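PDB 6IV9: Cas13d from uncultured Ruminococcus sp, which binds a CRISPR RNA and uses its two HEPN domains in maturing that RNA and cleaving target RNA. Local coordinates for residues I168-I182 with L521-M535. The protein carries 2 engineered substitutions. Sequence-based numbering, arbitrary orientation.
Sequences IHIQLIYNILDIEKI and LISKFDNIKEFLKIM. With nucleotides of chain B.
Leu172, Asn175 and Ile179 enter the neighbouring helix as knobs into holes, and Ile528 and Phe531 do the same in return, joining segments 168-182 and 521-535, of helices 168-197 and 511-535, in a nearly antiparallel pair with segment axes 8.9 Å apart at closest. The apolar layer centres on Ile528, whose CD1 reaches Ile176 CG1 and Ile179 CD1 while its CG2 lies against Leu172 CG. With Leu172 CG set opposite the backbone N (chi1 -180°), its CD1 reaches Leu532 CD2 and Met535 CE. Ile168 CG2 packs tightly on Met535 CG, at 3.5 Å.

Three contacts come over ring faces. Met535 SD sits 3.4 Å above the centre of the His169 ring, whose ND1 is held by Asp166. Gln171 CB lies over a face of Phe531, with Asn175 ND2 at that ring's edge, and Ile179 CD1 covers the Phe525 ring 4.0 Å from its centroid.

Polar groups line the RNA-facing flank. Asn527 ND2 donates to Asn175 OD1 (3.0 Å, N-H...O 160°) from above the carbonyl plane, the two amides being turned 64° apart. Asn175 ND2 bonds back to Gln171 O, so both ends of this amide are engaged and its rotation is fixed. Lys524, bent at chi2, lays CD against Asn175 OD1 and brings NZ into a salt bridge with Asp178 OD2, 2.9 Å, met from above the carboxylate plane. Lys181 makes a weak salt bridge to Asp178 OD1, a hydrogen bond of 3.0 Å from NZ to OP1 of A28 of chain B, and a salt bridge to another RNA phosphate.

The 2'-hydroxyl of U23 of chain B donates to Gln171 OE1, and its base approaches Phe531 obliquely. The contact is thus two-sided: an interlocked hydrocarbon seam and a polar flank against the crRNA, where Asp178, about 4 Å from a bound magnesium ion, probably offsets the lysine charges and Gln171 accepts from a ribose hydroxyl, consistent with recognition of sugar rather than base.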
# COMPACT_ATOMS: atom_id res chain seq x y z
N ILE A 168 -17.10 22.14 -3.09
CA ILE A 168 -16.98 21.22 -1.93
C ILE A 168 -17.32 19.78 -2.30
O ILE A 168 -16.59 18.90 -1.90
CB ILE A 168 -17.85 21.71 -0.76
CG1 ILE A 168 -17.76 23.23 -0.57
CG2 ILE A 168 -17.51 20.96 0.51
CD1 ILE A 168 -18.58 23.75 0.57
N HIS A 169 -18.40 19.57 -3.03
CA HIS A 169 -18.82 18.19 -3.38
C HIS A 169 -17.75 17.48 -4.21
O HIS A 169 -17.51 16.33 -3.96
CB HIS A 169 -20.17 18.20 -4.09
CG HIS A 169 -21.29 18.76 -3.28
ND1 HIS A 169 -21.44 20.10 -3.08
CD2 HIS A 169 -22.30 18.17 -2.64
CE1 HIS A 169 -22.50 20.30 -2.35
NE2 HIS A 169 -23.04 19.15 -2.08
N ILE A 170 -17.17 18.18 -5.17
CA ILE A 170 -16.14 17.59 -6.07
C ILE A 170 -14.92 17.14 -5.26
O ILE A 170 -14.32 16.17 -5.63
CB ILE A 170 -15.81 18.52 -7.25
CG1 ILE A 170 -15.10 17.77 -8.37
CG2 ILE A 170 -15.08 19.77 -6.82
CD1 ILE A 170 -15.82 16.54 -8.79
N GLN A 171 -14.55 17.90 -4.24
CA GLN A 171 -13.39 17.53 -3.41
C GLN A 171 -13.68 16.22 -2.66
O GLN A 171 -12.81 15.39 -2.56
CB GLN A 171 -12.99 18.70 -2.52
CG GLN A 171 -12.51 19.91 -3.30
CD GLN A 171 -12.01 20.99 -2.38
OE1 GLN A 171 -11.07 20.81 -1.63
NE2 GLN A 171 -12.67 22.12 -2.41
N LEU A 172 -14.89 16.08 -2.14
CA LEU A 172 -15.26 14.81 -1.46
C LEU A 172 -15.21 13.68 -2.49
O LEU A 172 -14.62 12.67 -2.22
CB LEU A 172 -16.68 14.97 -0.91
CG LEU A 172 -17.25 13.77 -0.16
CD1 LEU A 172 -18.42 14.19 0.71
CD2 LEU A 172 -17.67 12.69 -1.12
N ILE A 173 -15.75 13.93 -3.68
CA ILE A 173 -15.80 12.90 -4.77
C ILE A 173 -14.40 12.45 -5.18
O ILE A 173 -14.21 11.28 -5.29
CB ILE A 173 -16.59 13.41 -5.97
CG1 ILE A 173 -18.08 13.54 -5.65
CG2 ILE A 173 -16.35 12.52 -7.17
CD1 ILE A 173 -18.86 14.33 -6.65
N TYR A 174 -13.44 13.37 -5.31
CA TYR A 174 -12.05 13.00 -5.70
C TYR A 174 -11.47 12.05 -4.65
O TYR A 174 -10.66 11.23 -5.00
CB TYR A 174 -11.17 14.20 -6.07
CG TYR A 174 -11.22 14.53 -7.53
CD1 TYR A 174 -12.36 15.05 -8.09
CD2 TYR A 174 -10.17 14.24 -8.39
CE1 TYR A 174 -12.45 15.32 -9.43
CE2 TYR A 174 -10.24 14.51 -9.75
CZ TYR A 174 -11.40 15.05 -10.27
OH TYR A 174 -11.54 15.32 -11.60
N ASN A 175 -11.85 12.23 -3.40
CA ASN A 175 -11.39 11.31 -2.32
C ASN A 175 -11.95 9.90 -2.58
O ASN A 175 -11.24 8.95 -2.36
CB ASN A 175 -11.69 11.87 -0.94
CG ASN A 175 -10.61 12.83 -0.51
OD1 ASN A 175 -9.55 12.41 -0.11
ND2 ASN A 175 -10.85 14.11 -0.63
N ILE A 176 -13.21 9.81 -3.00
CA ILE A 176 -13.81 8.48 -3.34
C ILE A 176 -13.09 7.90 -4.56
O ILE A 176 -12.79 6.74 -4.54
CB ILE A 176 -15.33 8.54 -3.52
CG1 ILE A 176 -16.04 9.05 -2.27
CG2 ILE A 176 -15.85 7.19 -3.95
CD1 ILE A 176 -17.49 9.35 -2.46
N LEU A 177 -12.76 8.71 -5.56
CA LEU A 177 -12.05 8.19 -6.75
C LEU A 177 -10.69 7.62 -6.34
O LEU A 177 -10.29 6.65 -6.93
CB LEU A 177 -11.90 9.29 -7.79
CG LEU A 177 -13.20 9.89 -8.31
CD1 LEU A 177 -12.93 10.89 -9.41
CD2 LEU A 177 -14.15 8.81 -8.76
N ASP A 178 -10.03 8.25 -5.37
CA ASP A 178 -8.71 7.80 -4.85
C ASP A 178 -8.85 6.42 -4.19
O ASP A 178 -7.96 5.63 -4.31
CB ASP A 178 -8.11 8.81 -3.87
CG ASP A 178 -7.58 10.05 -4.56
OD1 ASP A 178 -7.39 10.00 -5.76
OD2 ASP A 178 -7.36 11.05 -3.87
N ILE A 179 -9.95 6.21 -3.49
CA ILE A 179 -10.21 4.89 -2.85
C ILE A 179 -10.29 3.84 -3.96
O ILE A 179 -9.73 2.79 -3.82
CB ILE A 179 -11.52 4.93 -2.04
CG1 ILE A 179 -11.36 5.76 -0.76
CG2 ILE A 179 -12.01 3.53 -1.74
CD1 ILE A 179 -12.64 6.04 -0.04
N GLU A 180 -11.00 4.15 -5.03
CA GLU A 180 -11.13 3.19 -6.14
C GLU A 180 -9.78 2.97 -6.83
O GLU A 180 -9.52 1.86 -7.18
CB GLU A 180 -12.35 3.49 -7.01
CG GLU A 180 -13.63 3.42 -6.20
CD GLU A 180 -14.91 3.78 -6.92
OE1 GLU A 180 -14.90 3.76 -8.12
OE2 GLU A 180 -15.87 4.11 -6.26
N LYS A 181 -8.97 4.01 -6.98
CA LYS A 181 -7.66 3.85 -7.66
C LYS A 181 -6.79 2.87 -6.87
O LYS A 181 -6.22 2.01 -7.46
CB LYS A 181 -6.80 5.12 -7.63
CG LYS A 181 -7.29 6.32 -8.40
CD LYS A 181 -6.22 7.32 -8.75
CE LYS A 181 -5.39 7.86 -7.61
NZ LYS A 181 -4.87 9.21 -7.95
N ILE A 182 -6.72 3.06 -5.56
CA ILE A 182 -5.87 2.17 -4.72
C ILE A 182 -6.42 0.74 -4.70
O ILE A 182 -5.65 -0.17 -4.72
CB ILE A 182 -5.54 2.76 -3.33
CG1 ILE A 182 -4.29 2.12 -2.75
CG2 ILE A 182 -6.71 2.64 -2.38
CD1 ILE A 182 -3.02 2.62 -3.36
N LEU A 521 -6.57 4.36 2.40
CA LEU A 521 -8.03 4.29 2.68
C LEU A 521 -8.35 5.16 3.90
O LEU A 521 -9.29 5.89 3.84
CB LEU A 521 -8.46 2.85 2.95
CG LEU A 521 -8.41 1.89 1.76
CD1 LEU A 521 -8.87 0.51 2.18
CD2 LEU A 521 -9.26 2.39 0.63
N ILE A 522 -7.54 5.09 4.94
CA ILE A 522 -7.84 5.85 6.18
C ILE A 522 -7.85 7.34 5.86
O ILE A 522 -8.72 8.02 6.29
CB ILE A 522 -6.83 5.53 7.29
CG1 ILE A 522 -6.95 4.08 7.75
CG2 ILE A 522 -6.94 6.50 8.44
CD1 ILE A 522 -5.74 3.57 8.44
N SER A 523 -6.87 7.79 5.11
CA SER A 523 -6.79 9.22 4.75
C SER A 523 -8.02 9.66 3.94
O SER A 523 -8.57 10.69 4.23
CB SER A 523 -5.52 9.46 4.00
OG SER A 523 -5.42 10.81 3.67
N LYS A 524 -8.41 8.88 2.95
CA LYS A 524 -9.57 9.25 2.10
C LYS A 524 -10.86 9.27 2.92
O LYS A 524 -11.60 10.21 2.78
CB LYS A 524 -9.63 8.34 0.87
CG LYS A 524 -8.36 8.30 0.04
CD LYS A 524 -7.75 9.64 -0.23
CE LYS A 524 -6.36 9.56 -0.81
NZ LYS A 524 -5.92 10.85 -1.35
N PHE A 525 -11.11 8.26 3.74
CA PHE A 525 -12.35 8.26 4.56
C PHE A 525 -12.33 9.45 5.53
O PHE A 525 -13.35 10.04 5.75
CB PHE A 525 -12.54 6.92 5.26
CG PHE A 525 -13.14 5.84 4.39
CD1 PHE A 525 -14.48 5.83 4.09
CD2 PHE A 525 -12.35 4.84 3.87
CE1 PHE A 525 -15.02 4.84 3.29
CE2 PHE A 525 -12.89 3.86 3.07
CZ PHE A 525 -14.23 3.85 2.79
N ASP A 526 -11.18 9.77 6.09
CA ASP A 526 -11.06 10.90 7.03
C ASP A 526 -11.42 12.20 6.30
O ASP A 526 -12.12 13.00 6.86
CB ASP A 526 -9.64 10.95 7.58
CG ASP A 526 -9.49 11.63 8.93
OD1 ASP A 526 -10.49 11.96 9.52
OD2 ASP A 526 -8.36 11.78 9.36
N ASN A 527 -10.94 12.36 5.08
CA ASN A 527 -11.26 13.56 4.28
C ASN A 527 -12.76 13.61 3.96
O ASN A 527 -13.35 14.66 4.09
CB ASN A 527 -10.46 13.59 2.98
CG ASN A 527 -9.02 13.96 3.21
OD1 ASN A 527 -8.70 14.62 4.17
ND2 ASN A 527 -8.15 13.53 2.33
N ILE A 528 -13.32 12.48 3.56
CA ILE A 528 -14.76 12.42 3.20
C ILE A 528 -15.59 12.78 4.43
O ILE A 528 -16.49 13.55 4.31
CB ILE A 528 -15.11 11.04 2.64
CG1 ILE A 528 -14.40 10.76 1.31
CG2 ILE A 528 -16.61 10.87 2.54
CD1 ILE A 528 -14.34 9.32 0.92
N LYS A 529 -15.23 12.24 5.58
CA LYS A 529 -16.01 12.56 6.80
C LYS A 529 -15.94 14.07 7.08
O LYS A 529 -16.94 14.63 7.45
CB LYS A 529 -15.60 11.66 7.97
CG LYS A 529 -14.36 12.04 8.71
CD LYS A 529 -14.64 12.52 10.10
CE LYS A 529 -13.38 12.87 10.86
NZ LYS A 529 -12.52 13.80 10.11
N GLU A 530 -14.77 14.68 6.90
CA GLU A 530 -14.61 16.13 7.14
C GLU A 530 -15.42 16.96 6.13
O GLU A 530 -16.01 17.90 6.54
CB GLU A 530 -13.13 16.51 7.18
CG GLU A 530 -12.83 17.65 8.12
CD GLU A 530 -13.30 17.49 9.56
OE1 GLU A 530 -13.36 16.37 10.05
OE2 GLU A 530 -13.59 18.50 10.17
N PHE A 531 -15.41 16.59 4.86
CA PHE A 531 -16.20 17.34 3.86
C PHE A 531 -17.69 17.26 4.19
O PHE A 531 -18.36 18.26 4.07
CB PHE A 531 -15.87 16.89 2.43
CG PHE A 531 -14.59 17.48 1.91
CD1 PHE A 531 -14.44 18.85 1.79
CD2 PHE A 531 -13.53 16.68 1.57
CE1 PHE A 531 -13.25 19.39 1.34
CE2 PHE A 531 -12.35 17.22 1.11
CZ PHE A 531 -12.21 18.58 0.99
N LEU A 532 -18.19 16.09 4.58
CA LEU A 532 -19.63 15.97 4.93
C LEU A 532 -19.92 16.87 6.13
O LEU A 532 -20.87 17.57 6.11
CB LEU A 532 -19.94 14.51 5.27
CG LEU A 532 -20.03 13.56 4.09
CD1 LEU A 532 -20.19 12.14 4.56
CD2 LEU A 532 -21.17 13.94 3.17
N LYS A 533 -19.06 16.83 7.13
CA LYS A 533 -19.25 17.66 8.34
C LYS A 533 -19.29 19.14 7.98
O LYS A 533 -20.11 19.84 8.51
CB LYS A 533 -18.15 17.34 9.35
CG LYS A 533 -18.20 18.20 10.59
CD LYS A 533 -17.21 17.80 11.64
CE LYS A 533 -17.17 16.31 11.86
NZ LYS A 533 -16.86 15.99 13.27
N ILE A 534 -18.43 19.59 7.08
CA ILE A 534 -18.43 21.03 6.68
C ILE A 534 -19.74 21.35 5.96
O ILE A 534 -20.36 22.32 6.31
CB ILE A 534 -17.21 21.33 5.80
CG1 ILE A 534 -15.94 21.45 6.62
CG2 ILE A 534 -17.45 22.56 4.95
CD1 ILE A 534 -14.70 21.14 5.84
N MET A 535 -20.12 20.52 5.00
CA MET A 535 -21.34 20.79 4.20
C MET A 535 -22.59 20.81 5.10
O MET A 535 -23.48 21.58 4.83
CB MET A 535 -21.50 19.79 3.05
CG MET A 535 -20.54 20.07 1.94
SD MET A 535 -20.77 19.09 0.46
CE MET A 535 -20.18 17.51 1.05
P U B 23 -5.79 22.85 -1.50
OP1 U B 23 -6.99 23.35 -0.82
OP2 U B 23 -4.54 22.67 -0.80
O5' U B 23 -6.22 21.44 -2.10
C5' U B 23 -5.26 20.43 -2.52
C4' U B 23 -5.94 19.07 -2.46
O4' U B 23 -6.16 18.77 -1.06
C3' U B 23 -7.34 19.04 -3.10
O3' U B 23 -7.54 17.82 -3.79
C2' U B 23 -8.28 19.12 -1.93
O2' U B 23 -9.60 18.63 -2.18
C1' U B 23 -7.50 18.35 -0.85
N1 U B 23 -7.92 18.78 0.49
C2 U B 23 -8.58 17.87 1.30
O2 U B 23 -8.80 16.73 0.96
N3 U B 23 -9.01 18.36 2.50
C4 U B 23 -8.87 19.63 2.97
O4 U B 23 -9.34 19.92 4.07
C5 U B 23 -8.16 20.51 2.10
C6 U B 23 -7.71 20.06 0.92
P C B 24 -7.14 17.71 -5.32
OP1 C B 24 -7.27 16.29 -5.68
OP2 C B 24 -5.99 18.52 -5.59
O5' C B 24 -8.33 18.47 -6.08
C5' C B 24 -9.48 17.75 -6.52
C4' C B 24 -10.47 18.69 -7.16
O4' C B 24 -11.06 19.56 -6.17
C3' C B 24 -9.88 19.63 -8.17
O3' C B 24 -9.75 18.95 -9.38
C2' C B 24 -10.94 20.73 -8.22
O2' C B 24 -12.05 20.35 -9.00
C1' C B 24 -11.28 20.85 -6.74
N1 C B 24 -10.50 21.85 -5.98
C2 C B 24 -10.98 23.17 -5.92
O2 C B 24 -12.02 23.46 -6.54
N3 C B 24 -10.29 24.10 -5.22
C4 C B 24 -9.19 23.74 -4.53
N4 C B 24 -8.58 24.66 -3.78
C5 C B 24 -8.70 22.40 -4.55
C6 C B 24 -9.37 21.50 -5.29
P A B 28 -2.07 10.75 -6.19
OP1 A B 28 -3.46 10.58 -5.71
OP2 A B 28 -1.81 11.42 -7.52
O5' A B 28 -1.17 11.58 -5.17
C5' A B 28 -1.30 11.52 -3.73
C4' A B 28 -0.71 12.80 -3.21
O4' A B 28 0.70 12.90 -3.58
C3' A B 28 -1.36 14.07 -3.77
O3' A B 28 -1.15 15.10 -2.80
C2' A B 28 -0.46 14.44 -4.95
O2' A B 28 -0.51 15.80 -5.34
C1' A B 28 0.91 14.00 -4.43
N9 A B 28 1.86 13.61 -5.50
C8 A B 28 1.58 12.79 -6.56
N7 A B 28 2.60 12.61 -7.37
C5 A B 28 3.62 13.35 -6.79
C6 A B 28 4.93 13.63 -7.21
N6 A B 28 5.48 13.10 -8.29
N1 A B 28 5.68 14.43 -6.43
C2 A B 28 5.13 14.96 -5.33
N3 A B 28 3.88 14.85 -4.89
C4 A B 28 3.16 14.02 -5.68